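Local coordinates for protein TetR-family transcriptional regulator (Pectobacterium atrosepticum, PDB 2HYT) that probably acts as a dimeric transcription factor of the TetR family that binds cis-regulatory DNA through a helix-turn-helix motif, at residues 138-142 with 143-147. Numbering follows the deposited sequence. Where two conformers were deposited one is given.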
ATOM      1  N   ASN A 138      -0.577 -19.395 -14.145  1.00 15.75           N
ATOM      2  CA  ASN A 138      -0.746 -19.765 -15.544  1.00 16.08           C
ATOM      3  C   ASN A 138       0.511 -19.497 -16.376  1.00 13.81           C
ATOM      4  O   ASN A 138       0.965 -20.395 -17.117  1.00 15.84           O
ATOM      5  CB  ASN A 138      -1.983 -19.092 -16.125  1.00 16.88           C
ATOM      6  CG  ASN A 138      -2.145 -19.308 -17.610  1.00 17.56           C
ATOM      7  OD1 ASN A 138      -1.469 -18.684 -18.402  1.00 20.03           O
ATOM      8  ND2 ASN A 138      -2.990 -20.248 -17.985  1.00 17.99           N
ATOM      9  N   LEU A 139       1.076 -18.299 -16.279  1.00 16.47           N
ATOM     10  CA  LEU A 139       2.251 -17.926 -17.063  1.00 17.11           C
ATOM     11  C   LEU A 139       3.488 -18.712 -16.676  1.00 17.71           C
ATOM     12  O   LEU A 139       4.341 -19.011 -17.521  1.00 18.60           O
ATOM     13  CB  LEU A 139       2.534 -16.430 -16.890  1.00 15.62           C
ATOM     14  CG  LEU A 139       1.483 -15.496 -17.519  1.00 17.71           C
ATOM     15  CD1 LEU A 139       1.633 -14.056 -16.998  1.00 21.86           C
ATOM     16  CD2 LEU A 139       1.591 -15.513 -19.063  1.00 23.68           C
ATOM     17  N   ILE A 140       3.595 -19.051 -15.389  1.00 15.37           N
ATOM     18  CA  ILE A 140       4.696 -19.936 -14.970  1.00 17.67           C
ATOM     19  C   ILE A 140       4.520 -21.347 -15.549  1.00 17.92           C
ATOM     20  O   ILE A 140       5.460 -21.947 -16.098  1.00 17.39           O
ATOM     21  CB  ILE A 140       4.859 -19.953 -13.441  1.00 16.77           C
ATOM     22  CG1 ILE A 140       5.379 -18.605 -12.975  1.00 16.82           C
ATOM     23  CG2 ILE A 140       5.878 -21.082 -13.067  1.00 18.78           C
ATOM     24  CD1 ILE A 140       5.190 -18.343 -11.458  1.00 19.26           C
ATOM     25  N   ARG A 141       3.301 -21.877 -15.467  1.00 15.92           N
ATOM     26  CA  ARG A 141       3.017 -23.180 -16.037  1.00 15.94           C
ATOM     27  C   ARG A 141       3.303 -23.222 -17.546  1.00 14.66           C
ATOM     28  O   ARG A 141       3.827 -24.215 -18.030  1.00 17.44           O
ATOM     29  CB  ARG A 141       1.558 -23.562 -15.764  1.00 16.29           C
ATOM     30  CG  ARG A 141       1.279 -23.970 -14.323  1.00 17.76           C
ATOM     31  CD  ARG A 141      -0.154 -24.307 -14.163  1.00 20.79           C
ATOM     32  NE  ARG A 141      -0.473 -24.644 -12.782  1.00 18.82           N
ATOM     33  CZ  ARG A 141      -0.549 -25.879 -12.320  1.00 20.74           C
ATOM     34  NH1 ARG A 141      -0.313 -26.907 -13.113  1.00 19.52           N
ATOM     35  NH2 ARG A 141      -0.841 -26.085 -11.050  1.00 24.90           N
ATOM     36  N   GLN A 142       2.994 -22.149 -18.262  1.00 16.33           N
ATOM     37  CA  GLN A 142       3.269 -22.032 -19.696  1.00 15.86           C
ATOM     38  C   GLN A 142       4.758 -21.931 -20.047  1.00 21.03           C
ATOM     39  O   GLN A 142       5.139 -22.095 -21.244  1.00 20.65           O
ATOM     40  CB  GLN A 142       2.560 -20.803 -20.269  1.00 15.86           C
ATOM     41  CG  GLN A 142       1.070 -20.867 -20.357  1.00 16.82           C
ATOM     42  CD  GLN A 142       0.486 -19.870 -21.333  1.00 17.52           C
ATOM     43  OE1 GLN A 142       0.901 -19.831 -22.511  1.00 23.97           O
ATOM     44  NE2 GLN A 142      -0.532 -19.124 -20.901  1.00 16.97           N
ATOM     45  N   GLY A 143       5.604 -21.709 -19.047  1.00 18.96           N
ATOM     46  CA  GLY A 143       7.031 -21.495 -19.276  1.00 19.37           C
ATOM     47  C   GLY A 143       7.345 -20.110 -19.785  1.00 20.15           C
ATOM     48  O   GLY A 143       8.474 -19.865 -20.260  1.00 21.57           O
ATOM     49  N   VAL A 144       6.389 -19.198 -19.676  1.00 18.63           N
ATOM     50  CA  VAL A 144       6.597 -17.806 -20.095  1.00 18.52           C
ATOM     51  C   VAL A 144       7.323 -17.007 -19.013  1.00 19.93           C
ATOM     52  O   VAL A 144       8.282 -16.271 -19.316  1.00 20.16           O
ATOM     53  CB  VAL A 144       5.246 -17.114 -20.481  1.00 17.21           C
ATOM     54  CG1 VAL A 144       5.412 -15.615 -20.773  1.00 21.75           C
ATOM     55  CG2 VAL A 144       4.591 -17.858 -21.696  1.00 19.49           C
ATOM     56  N   VAL A 145       6.849 -17.146 -17.773  1.00 17.73           N
ATOM     57  CA  VAL A 145       7.404 -16.477 -16.590  1.00 18.89           C
ATOM     58  C   VAL A 145       8.269 -17.464 -15.815  1.00 19.17           C
ATOM     59  O   VAL A 145       7.918 -18.636 -15.625  1.00 20.37           O
ATOM     60  CB  VAL A 145       6.300 -15.843 -15.728  1.00 20.98           C
ATOM     61  CG1 VAL A 145       6.792 -15.438 -14.252  1.00 19.36           C
ATOM     62  CG2 VAL A 145       5.713 -14.640 -16.456  1.00 18.86           C
ATOM     63  N   ALA A 146       9.442 -16.982 -15.394  1.00 19.25           N
ATOM     64  CA  ALA A 146      10.380 -17.813 -14.638  1.00 20.15           C
ATOM     65  C   ALA A 146       9.788 -18.330 -13.321  1.00 18.30           C
ATOM     66  O   ALA A 146       8.893 -17.717 -12.725  1.00 21.34           O
ATOM     67  CB  ALA A 146      11.698 -17.013 -14.352  1.00 21.00           C
ATOM     68  N   GLU A 147      10.296 -19.476 -12.860  1.00 21.84           N
ATOM     69  CA  GLU A 147       9.768 -20.110 -11.666  0.50 22.94           C
ATOM     70  C   GLU A 147       9.875 -19.186 -10.455  1.00 22.83           C
ATOM     71  O   GLU A 147      10.931 -18.576 -10.200  1.00 25.69           O
ATOM     72  CB  GLU A 147      10.495 -21.424 -11.407  0.50 24.82           C
ATOM     73  CG  GLU A 147      10.067 -22.526 -12.357  0.50 31.16           C
ATOM     74  CD  GLU A 147       8.948 -23.375 -11.802  0.50 38.67           C
ATOM     75  OE1 GLU A 147       8.078 -22.845 -11.065  0.50 38.86           O
ATOM     76  OE2 GLU A 147       8.955 -24.588 -12.097  0.50 47.18           O
TER
HETATM   77  O   HOH W   1       8.256 -21.231 -15.987  1.00 27.06           O
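Gly143, the first residue to leave helical phi/psi after helix 122-141, turns its amide back onto Ile140 O, 3.0 Å from Gly143 N, with the donor standing above the carbonyl plane. This bond and that from Val144 N to Leu139 O, with the positive phi of Gly143 (77°), identify a Schellman motif, where the chain turns sharply. Val144 N lies nearly on the extension of the Leu139 C=O, but its N-H is bent away from that oxygen (136°). Val144 CG2 packs 3.9 Å from Gln142 CB; CG1, on the other branch, lies more loosely near Leu139 CD2. At Val145 the same Leu139 O takes a second donor: Val145 N, 3.1 Å away, comes from above the carbonyl plane with an almost straight N-H...O angle of 175°. Two amides thus grip one carbonyl of the last turn. The methyls of Val145 straddle two helix residues, CG2 3.7 Å from Leu139 CB and CG1, anti to the backbone N, 3.7 Å from Ile140 CG1. A water donates to both Val145 O and Ile140 O, and Ile140 CA makes a CA-H...O contact of 3.5 Å to Val145 O. Ala146 contributes its carbonyl O, 3.6 Å from Ile140 CG1. Glu147, in one of its two conformers, bends at chi2 and tentatively brings OE1 to Ile140 CG2. Within the TetR C-terminal domain, this loop leads into helix 150-170; Trp86 of helix 85-98 packs on Val144 and Val145, backbone hydrogen bonds join Ala146 to Leu192 and Val144 to Val194, just after helix 174-190, and Leu187 of the second subunit touches Ala146.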